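Local coordinates for capsular polysaccharide export system protein KpsC (Thermosulfurimonas dismutans, PDB 6MGB) that transfers Kdo in a beta-2,4 linkage, probably from CMP-Kdo, to build the conserved glycolipid on which Gram-negative capsules are carried, at residues M9-F14 with L29-V34; V260-M265 with T274-R279. One frame throughout, in Å; residues are numbered along the deposited sequence.

Both contacts pair an outermost strand with its parallel neighbour, each in a different sheet of this GT-B-clan glycosyltransferase. Interaction 1 joins strand 33-35 to strand 11-13 in the mixed sheet; interaction 2 joins strand 275-276 to strand 259-262 in the parallel sheet. They lie on opposite sides of the chain's centre, with centres about 37 Å apart and nearest atoms about 23 Å apart, so neither touches the other. Interaction 1 is remote from the nucleotide. Interaction 2 is nearer: the side chain of V260 lies about 8 Å from that of the CMP-binding E252 and about 12 Å from the bound cytidine-5'-monophosphate.

Interaction 1. Residues M9-F14 with L29-V34; sequences MPVGVF and LEDSVV
V11 is held to segment 29-34 through both its backbone N and its backbone O: the N donates to S32 O at 2.6 Å, and the O accepts from V34 N at 2.9 Å. A third bond, V13 N to V34 O, continues the pattern of a parallel beta pairing, with V11 opposite V33 and G12 opposite V34. The pairing places strand 33-35 at the margin of the mixed sheet, beside strand 11-13, whose other neighbour, strand 45-49, bonds to G12 through A45 and A47. V11 O also receives a CA-H...O contact from V33.

One water closes the start of the pairing. It accepts from S32 N and donates to D31 OD1, with a weak further bond to M9 O, tying the loop ahead of each strand together. V33 N turns instead to E26 OE2, on the helix that leads into this edge strand.

A carbon lies against a backbone carbonyl where P10 CB sits 3.1 Å from S32 O, the same oxygen that takes the bond from V11 N.

Apolar packing falls on two faces. On the one with V34, the pyrrolidine of P10 crosses it obliquely, CG against V34 CG1 at 3.5 Å, and V34 CG2 comes 3.9 Å from G12 CA. On the face with V11 and V33, V33 is modelled in two conformers; in the one described here CG1 lies anti to the backbone N (chi1 169°), which carries it along the strand to meet V13 CG2. V11 CG2, anti to its own carbonyl carbon, reaches D31 CB at 4.0 Å, the two side chains crossing at about a right angle.

Interaction 2. Residues V260-M265 with T274-R279; sequences VICFGM and TRDGKR
V260 and C262 bond through their backbones to R275 and G277, forming the parallel pairing at the margin of the six-stranded sheet in the nucleotide-binding half of this GT-B-type enzyme. R275 N donates to V260 O, C262 N to R275 O at 2.8 Å, and G277 N to C262 O. I261 lies opposite R275 and C262 opposite D276. Past the strands a water carries the link onward, accepting from K278 N and donating to G264 O.

Among the side-chain polar contacts, T274 OG1 donates to D276 OD1 at 2.6 Å, on the syn side of the carboxylate and 25° out of its plane. The torsion behind this (chi1 49°) sets OG1 between backbone N and carbonyl carbon and leaves CG2 to face C262. R275 runs side by side with I261, its CD 4.1 Å from I261 CG1; its guanidinium is modelled in a salt bridge to E259, though the side chain is poorly ordered.

The apolar contacts begin with T274 CG2, which lies 3.7 Å from C262 SG and touches V260 CB more loosely, while L254 of helix 248-255 also packs on V260 and T274. With a glycine in place of T274, D276 OD1 would probably lose its hydroxyl partner and C262 SG its methyl neighbour.

Two aliphatic chains lie against backbone carbonyls. K278 bends at chi2 (-70°), laying its chain beside F263 O, with both CG and CE at 3.4 Å. M265 brings its CE to 3.3 Å from K278 O.

Interaction 1. Residues M9-F14 with L29-V34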
ATOM      1  N   MET A   9      11.186 -25.257  11.998  1.00 38.78           N
ATOM      2  CA  MET A   9      11.645 -25.158  10.620  1.00 42.45           C
ATOM      3  C   MET A   9      11.645 -23.692  10.204  1.00 39.58           C
ATOM      4  O   MET A   9      10.563 -23.105  10.044  1.00 31.64           O
ATOM      5  CB  MET A   9      10.747 -25.979   9.705  1.00 40.52           C
ATOM      6  CG  MET A   9      10.667 -27.444  10.116  1.00 45.65           C
ATOM      7  SD  MET A   9       9.677 -28.477   9.022  1.00 47.34           S
ATOM      8  CE  MET A   9      10.718 -28.531   7.570  1.00 46.69           C
ATOM      9  N   PRO A  10      12.803 -23.064  10.020  1.00 35.23           N
ATOM     10  CA  PRO A  10      12.852 -21.617   9.783  1.00 35.77           C
ATOM     11  C   PRO A  10      12.484 -21.251   8.348  1.00 31.19           C
ATOM     12  O   PRO A  10      12.252 -22.105   7.493  1.00 34.09           O
ATOM     13  CB  PRO A  10      14.313 -21.272  10.087  1.00 40.38           C
ATOM     14  CG  PRO A  10      15.058 -22.515   9.752  1.00 41.26           C
ATOM     15  CD  PRO A  10      14.154 -23.643  10.150  1.00 48.44           C
ATOM     16  N   VAL A  11      12.440 -19.941   8.099  1.00 34.96           N
ATOM     17  CA  VAL A  11      12.194 -19.382   6.773  1.00 37.65           C
ATOM     18  C   VAL A  11      13.528 -18.963   6.172  1.00 36.76           C
ATOM     19  O   VAL A  11      14.316 -18.259   6.815  1.00 36.70           O
ATOM     20  CB  VAL A  11      11.228 -18.186   6.844  1.00 33.75           C
ATOM     21  CG1 VAL A  11      11.077 -17.526   5.473  1.00 32.49           C
ATOM     22  CG2 VAL A  11       9.872 -18.627   7.378  1.00 37.52           C
ATOM     23  N   GLY A  12      13.783 -19.383   4.936  1.00 29.26           N
ATOM     24  CA  GLY A  12      15.012 -19.023   4.255  1.00 26.06           C
ATOM     25  C   GLY A  12      14.890 -17.681   3.551  1.00 30.53           C
ATOM     26  O   GLY A  12      13.860 -17.362   2.960  1.00 33.96           O
ATOM     27  N   VAL A  13      15.961 -16.892   3.634  1.00 34.78           N
ATOM     28  CA  VAL A  13      16.073 -15.644   2.894  1.00 34.09           C
ATOM     29  C   VAL A  13      17.421 -15.631   2.192  1.00 35.55           C
ATOM     30  O   VAL A  13      18.372 -16.300   2.602  1.00 33.58           O
ATOM     31  CB  VAL A  13      15.919 -14.395   3.796  1.00 32.64           C
ATOM     32  CG1 VAL A  13      14.559 -14.399   4.480  1.00 36.70           C
ATOM     33  CG2 VAL A  13      17.041 -14.325   4.825  1.00 37.83           C
ATOM     34  N   PHE A  14      17.491 -14.858   1.110  1.00 29.95           N
ATOM     35  CA  PHE A  14      18.702 -14.750   0.307  1.00 30.51           C
ATOM     36  C   PHE A  14      19.217 -13.317   0.257  1.00 34.74           C
ATOM     37  O   PHE A  14      19.906 -12.934  -0.694  1.00 45.43           O
ATOM     38  CB  PHE A  14      18.441 -15.301  -1.094  1.00 34.81           C
ATOM     39  CG  PHE A  14      18.207 -16.782  -1.106  1.00 37.66           C
ATOM     40  CD1 PHE A  14      19.237 -17.656  -1.403  1.00 48.95           C
ATOM     41  CD2 PHE A  14      16.965 -17.302  -0.782  1.00 41.55           C
ATOM     42  CE1 PHE A  14      19.029 -19.020  -1.400  1.00 46.63           C
ATOM     43  CE2 PHE A  14      16.750 -18.666  -0.775  1.00 40.43           C
ATOM     44  CZ  PHE A  14      17.785 -19.526  -1.082  1.00 53.98           C
ATOM     45  N   LEU A  29       7.273 -12.588  11.454  1.00 33.31           N
ATOM     46  CA  LEU A  29       7.093 -13.860  10.766  1.00 34.00           C
ATOM     47  C   LEU A  29       6.616 -14.976  11.685  1.00 35.49           C
ATOM     48  O   LEU A  29       6.063 -15.966  11.192  1.00 36.18           O
ATOM     49  CB  LEU A  29       8.402 -14.290  10.099  1.00 34.54           C
ATOM     50  CG  LEU A  29       8.832 -13.517   8.850  1.00 43.43           C
ATOM     51  CD1 LEU A  29      10.192 -13.997   8.373  1.00 40.64           C
ATOM     52  CD2 LEU A  29       7.801 -13.661   7.740  1.00 40.62           C
ATOM     53  N   GLU A  30       6.816 -14.850  12.994  1.00 38.30           N
ATOM     54  CA  GLU A  30       6.497 -15.914  13.943  1.00 41.54           C
ATOM     55  C   GLU A  30       7.307 -17.177  13.663  1.00 50.77           C
ATOM     56  O   GLU A  30       6.922 -18.275  14.075  1.00 44.76           O
ATOM     57  CB  GLU A  30       4.994 -16.218  13.934  1.00 41.47           C
ATOM     58  CG  GLU A  30       4.131 -15.003  14.261  1.00 50.37           C
ATOM     59  CD  GLU A  30       2.663 -15.216  13.949  1.00 65.53           C
ATOM     60  OE1 GLU A  30       2.277 -16.362  13.637  1.00 52.39           O
ATOM     61  OE2 GLU A  30       1.892 -14.235  14.013  1.00 62.67           O
ATOM     62  N   ASP A  31       8.428 -17.021  12.959  1.00 46.87           N
ATOM     63  CA  ASP A  31       9.359 -18.102  12.675  1.00 44.40           C
ATOM     64  C   ASP A  31      10.772 -17.542  12.736  1.00 43.00           C
ATOM     65  O   ASP A  31      10.981 -16.326  12.764  1.00 43.83           O
ATOM     66  CB  ASP A  31       9.102 -18.728  11.296  1.00 56.04           C
ATOM     67  CG  ASP A  31       7.798 -19.499  11.235  1.00 55.40           C
ATOM     68  OD1 ASP A  31       7.618 -20.432  12.044  1.00 56.97           O
ATOM     69  OD2 ASP A  31       6.954 -19.169  10.376  1.00 52.30           O
ATOM     70  N   SER A  32      11.749 -18.440  12.758  1.00 43.43           N
ATOM     71  CA  SER A  32      13.144 -18.045  12.643  1.00 43.41           C
ATOM     72  C   SER A  32      13.533 -17.935  11.172  1.00 39.20           C
ATOM     73  O   SER A  32      12.913 -18.541  10.294  1.00 38.19           O
ATOM     74  CB  SER A  32      14.053 -19.046  13.356  1.00 49.33           C
ATOM     75  OG  SER A  32      13.812 -19.051  14.751  1.00 64.93           O
ATOM     76  N   VAL A  33      14.569 -17.142  10.909  1.00 37.65           N
ATOM     77  CA  VAL A  33      15.072 -16.922   9.560  0.62 43.89           C
ATOM     78  C   VAL A  33      16.487 -17.475   9.468  1.00 46.02           C
ATOM     79  O   VAL A  33      17.245 -17.456  10.443  1.00 45.47           O
ATOM     80  CB  VAL A  33      15.037 -15.423   9.182  0.62 42.58           C
ATOM     81  CG1 VAL A  33      15.813 -15.155   7.895  0.62 41.23           C
ATOM     82  CG2 VAL A  33      13.598 -14.953   9.031  0.62 46.09           C
ATOM     83  N   VAL A  34      16.840 -17.966   8.280  1.00 38.28           N
ATOM     84  CA  VAL A  34      18.180 -18.460   7.992  1.00 35.12           C
ATOM     85  C   VAL A  34      18.616 -17.899   6.646  1.00 48.45           C
ATOM     86  O   VAL A  34      17.823 -17.839   5.698  1.00 32.85           O
ATOM     87  CB  VAL A  34      18.241 -20.003   7.990  1.00 40.26           C
ATOM     88  CG1 VAL A  34      17.943 -20.542   9.381  1.00 49.61           C
ATOM     89  CG2 VAL A  34      17.274 -20.585   6.965  1.00 51.61           C
TER
HETATM   90  O   HOH W   1      10.668 -21.134  12.510  1.00 45.12           O

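Interaction 2. Residues V260-M265 with T274-R279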
ATOM      1  N   VAL A 260     -12.689   7.913  -6.587  1.00 31.86           N
ATOM      2  CA  VAL A 260     -11.347   7.493  -6.975  1.00 27.07           C
ATOM      3  C   VAL A 260     -11.429   6.860  -8.357  1.00 28.99           C
ATOM      4  O   VAL A 260     -12.112   5.846  -8.547  1.00 26.15           O
ATOM      5  CB  VAL A 260     -10.740   6.525  -5.950  1.00 23.83           C
ATOM      6  CG1 VAL A 260      -9.377   6.034  -6.412  1.00 25.86           C
ATOM      7  CG2 VAL A 260     -10.619   7.212  -4.596  1.00 29.80           C
ATOM      8  N   ILE A 261     -10.729   7.459  -9.315  1.00 27.88           N
ATOM      9  CA  ILE A 261     -10.704   6.983 -10.692  1.00 27.21           C
ATOM     10  C   ILE A 261      -9.364   6.288 -10.900  1.00 29.45           C
ATOM     11  O   ILE A 261      -8.309   6.932 -10.890  1.00 26.49           O
ATOM     12  CB  ILE A 261     -10.913   8.133 -11.687  1.00 26.74           C
ATOM     13  CG1 ILE A 261     -12.172   8.922 -11.307  1.00 43.23           C
ATOM     14  CG2 ILE A 261     -11.020   7.593 -13.107  1.00 39.21           C
ATOM     15  CD1 ILE A 261     -12.422  10.157 -12.141  1.00 43.15           C
ATOM     16  N   CYS A 262      -9.407   4.968 -11.078  1.00 26.57           N
ATOM     17  CA  CYS A 262      -8.211   4.139 -11.156  1.00 24.26           C
ATOM     18  C   CYS A 262      -7.898   3.806 -12.606  1.00 26.48           C
ATOM     19  O   CYS A 262      -8.763   3.313 -13.337  1.00 26.15           O
ATOM     20  CB  CYS A 262      -8.394   2.843 -10.361  1.00 28.09           C
ATOM     21  SG  CYS A 262      -8.621   3.060  -8.592  1.00 31.27           S
ATOM     22  N   PHE A 263      -6.653   4.057 -13.012  1.00 23.70           N
ATOM     23  CA  PHE A 263      -6.197   3.718 -14.352  1.00 27.05           C
ATOM     24  C   PHE A 263      -5.372   2.439 -14.393  1.00 27.56           C
ATOM     25  O   PHE A 263      -5.155   1.895 -15.483  1.00 29.13           O
ATOM     26  CB  PHE A 263      -5.395   4.884 -14.936  1.00 27.92           C
ATOM     27  CG  PHE A 263      -6.251   6.053 -15.313  1.00 27.81           C
ATOM     28  CD1 PHE A 263      -6.926   6.773 -14.340  1.00 35.13           C
ATOM     29  CD2 PHE A 263      -6.408   6.417 -16.636  1.00 26.84           C
ATOM     30  CE1 PHE A 263      -7.729   7.839 -14.680  1.00 37.07           C
ATOM     31  CE2 PHE A 263      -7.204   7.485 -16.980  1.00 37.54           C
ATOM     32  CZ  PHE A 263      -7.866   8.198 -16.001  1.00 33.22           C
ATOM     33  N   GLY A 264      -4.901   1.963 -13.241  1.00 25.75           N
ATOM     34  CA  GLY A 264      -4.420   0.612 -13.090  1.00 32.77           C
ATOM     35  C   GLY A 264      -5.388  -0.234 -12.281  1.00 30.18           C
ATOM     36  O   GLY A 264      -6.538   0.137 -12.045  1.00 29.78           O
ATOM     37  N   MET A 265      -4.894  -1.393 -11.844  1.00 22.84           N
ATOM     38  CA  MET A 265      -5.677  -2.333 -11.044  1.00 29.37           C
ATOM     39  C   MET A 265      -4.973  -2.566  -9.710  1.00 25.43           C
ATOM     40  O   MET A 265      -4.422  -3.647  -9.462  1.00 27.76           O
ATOM     41  CB  MET A 265      -5.883  -3.646 -11.796  1.00 28.50           C
ATOM     42  CG  MET A 265      -6.737  -4.686 -11.070  1.00 28.87           C
ATOM     43  SD  MET A 265      -8.405  -4.145 -10.628  1.00 33.07           S
ATOM     44  CE  MET A 265      -9.057  -3.641 -12.219  1.00 33.08           C
ATOM     45  N   THR A 274     -14.568   1.761  -7.068  1.00 31.11           N
ATOM     46  CA  THR A 274     -13.753   2.666  -7.859  1.00 27.90           C
ATOM     47  C   THR A 274     -14.257   2.697  -9.293  1.00 29.64           C
ATOM     48  O   THR A 274     -14.967   1.797  -9.746  1.00 29.82           O
ATOM     49  CB  THR A 274     -12.280   2.240  -7.846  1.00 25.64           C
ATOM     50  OG1 THR A 274     -12.190   0.843  -8.151  1.00 27.79           O
ATOM     51  CG2 THR A 274     -11.652   2.504  -6.485  1.00 32.07           C
ATOM     52  N   ARG A 275     -13.874   3.749 -10.008  1.00 30.62           N
ATOM     53  CA  ARG A 275     -14.110   3.836 -11.443  1.00 35.49           C
ATOM     54  C   ARG A 275     -12.877   3.276 -12.138  1.00 36.00           C
ATOM     55  O   ARG A 275     -11.815   3.908 -12.140  1.00 31.07           O
ATOM     56  CB  ARG A 275     -14.393   5.277 -11.854  1.00 46.83           C
ATOM     57  CG  ARG A 275     -15.201   6.034 -10.816  1.00 59.77           C
ATOM     58  CD  ARG A 275     -15.917   7.230 -11.403  1.00 74.76           C
ATOM     59  NE  ARG A 275     -16.898   6.843 -12.411  1.00 84.97           N
ATOM     60  CZ  ARG A 275     -17.816   7.660 -12.915  1.00 90.43           C
ATOM     61  NH1 ARG A 275     -17.886   8.920 -12.504  1.00 93.37           N
ATOM     62  NH2 ARG A 275     -18.666   7.220 -13.831  1.00 87.48           N
ATOM     63  N   ASP A 276     -13.012   2.087 -12.716  1.00 32.88           N
ATOM     64  CA  ASP A 276     -11.873   1.298 -13.166  1.00 33.78           C
ATOM     65  C   ASP A 276     -11.727   1.382 -14.679  1.00 37.43           C
ATOM     66  O   ASP A 276     -12.692   1.148 -15.417  1.00 30.07           O
ATOM     67  CB  ASP A 276     -12.028  -0.164 -12.741  1.00 28.55           C
ATOM     68  CG  ASP A 276     -11.988  -0.343 -11.238  1.00 29.18           C
ATOM     69  OD1 ASP A 276     -11.357   0.491 -10.557  1.00 25.88           O
ATOM     70  OD2 ASP A 276     -12.587  -1.319 -10.737  1.00 29.71           O
ATOM     71  N   GLY A 277     -10.519   1.718 -15.133  1.00 32.58           N
ATOM     72  CA  GLY A 277     -10.156   1.605 -16.531  1.00 36.37           C
ATOM     73  C   GLY A 277      -9.599   0.258 -16.919  1.00 43.76           C
ATOM     74  O   GLY A 277      -9.436  -0.021 -18.110  1.00 44.34           O
ATOM     75  N   LYS A 278      -9.295  -0.581 -15.934  1.00 34.89           N
ATOM     76  CA  LYS A 278      -8.835  -1.943 -16.150  1.00 32.17           C
ATOM     77  C   LYS A 278      -9.881  -2.923 -15.639  1.00 38.84           C
ATOM     78  O   LYS A 278     -10.774  -2.568 -14.864  1.00 35.65           O
ATOM     79  CB  LYS A 278      -7.498  -2.192 -15.442  1.00 34.59           C
ATOM     80  CG  LYS A 278      -6.377  -1.261 -15.869  1.00 42.47           C
ATOM     81  CD  LYS A 278      -5.918  -1.554 -17.286  1.00 36.93           C
ATOM     82  CE  LYS A 278      -4.783  -0.632 -17.699  1.00 47.12           C
ATOM     83  NZ  LYS A 278      -4.339  -0.885 -19.097  1.00 47.72           N
ATOM     84  N   ARG A 279      -9.755  -4.169 -16.079  1.00 37.84           N
ATOM     85  CA  ARG A 279     -10.663  -5.236 -15.694  1.00 37.24           C
ATOM     86  C   ARG A 279      -9.873  -6.343 -15.011  1.00 34.57           C
ATOM     87  O   ARG A 279      -8.717  -6.607 -15.356  1.00 36.19           O
ATOM     88  CB  ARG A 279     -11.411  -5.808 -16.911  1.00 44.10           C
ATOM     89  CG  ARG A 279     -11.899  -4.768 -17.922  1.00 53.18           C
ATOM     90  CD  ARG A 279     -13.393  -4.512 -17.813  1.00 61.41           C
ATOM     91  NE  ARG A 279     -13.776  -3.938 -16.525  1.00 65.87           N
ATOM     92  CZ  ARG A 279     -13.692  -2.645 -16.220  1.00 71.61           C
ATOM     93  NH1 ARG A 279     -13.227  -1.772 -17.105  1.00 70.31           N
ATOM     94  NH2 ARG A 279     -14.071  -2.223 -15.022  1.00 67.93           N
TER
HETATM   95  O   HOH W   2      -8.901  -0.146 -12.932  1.00 40.24           O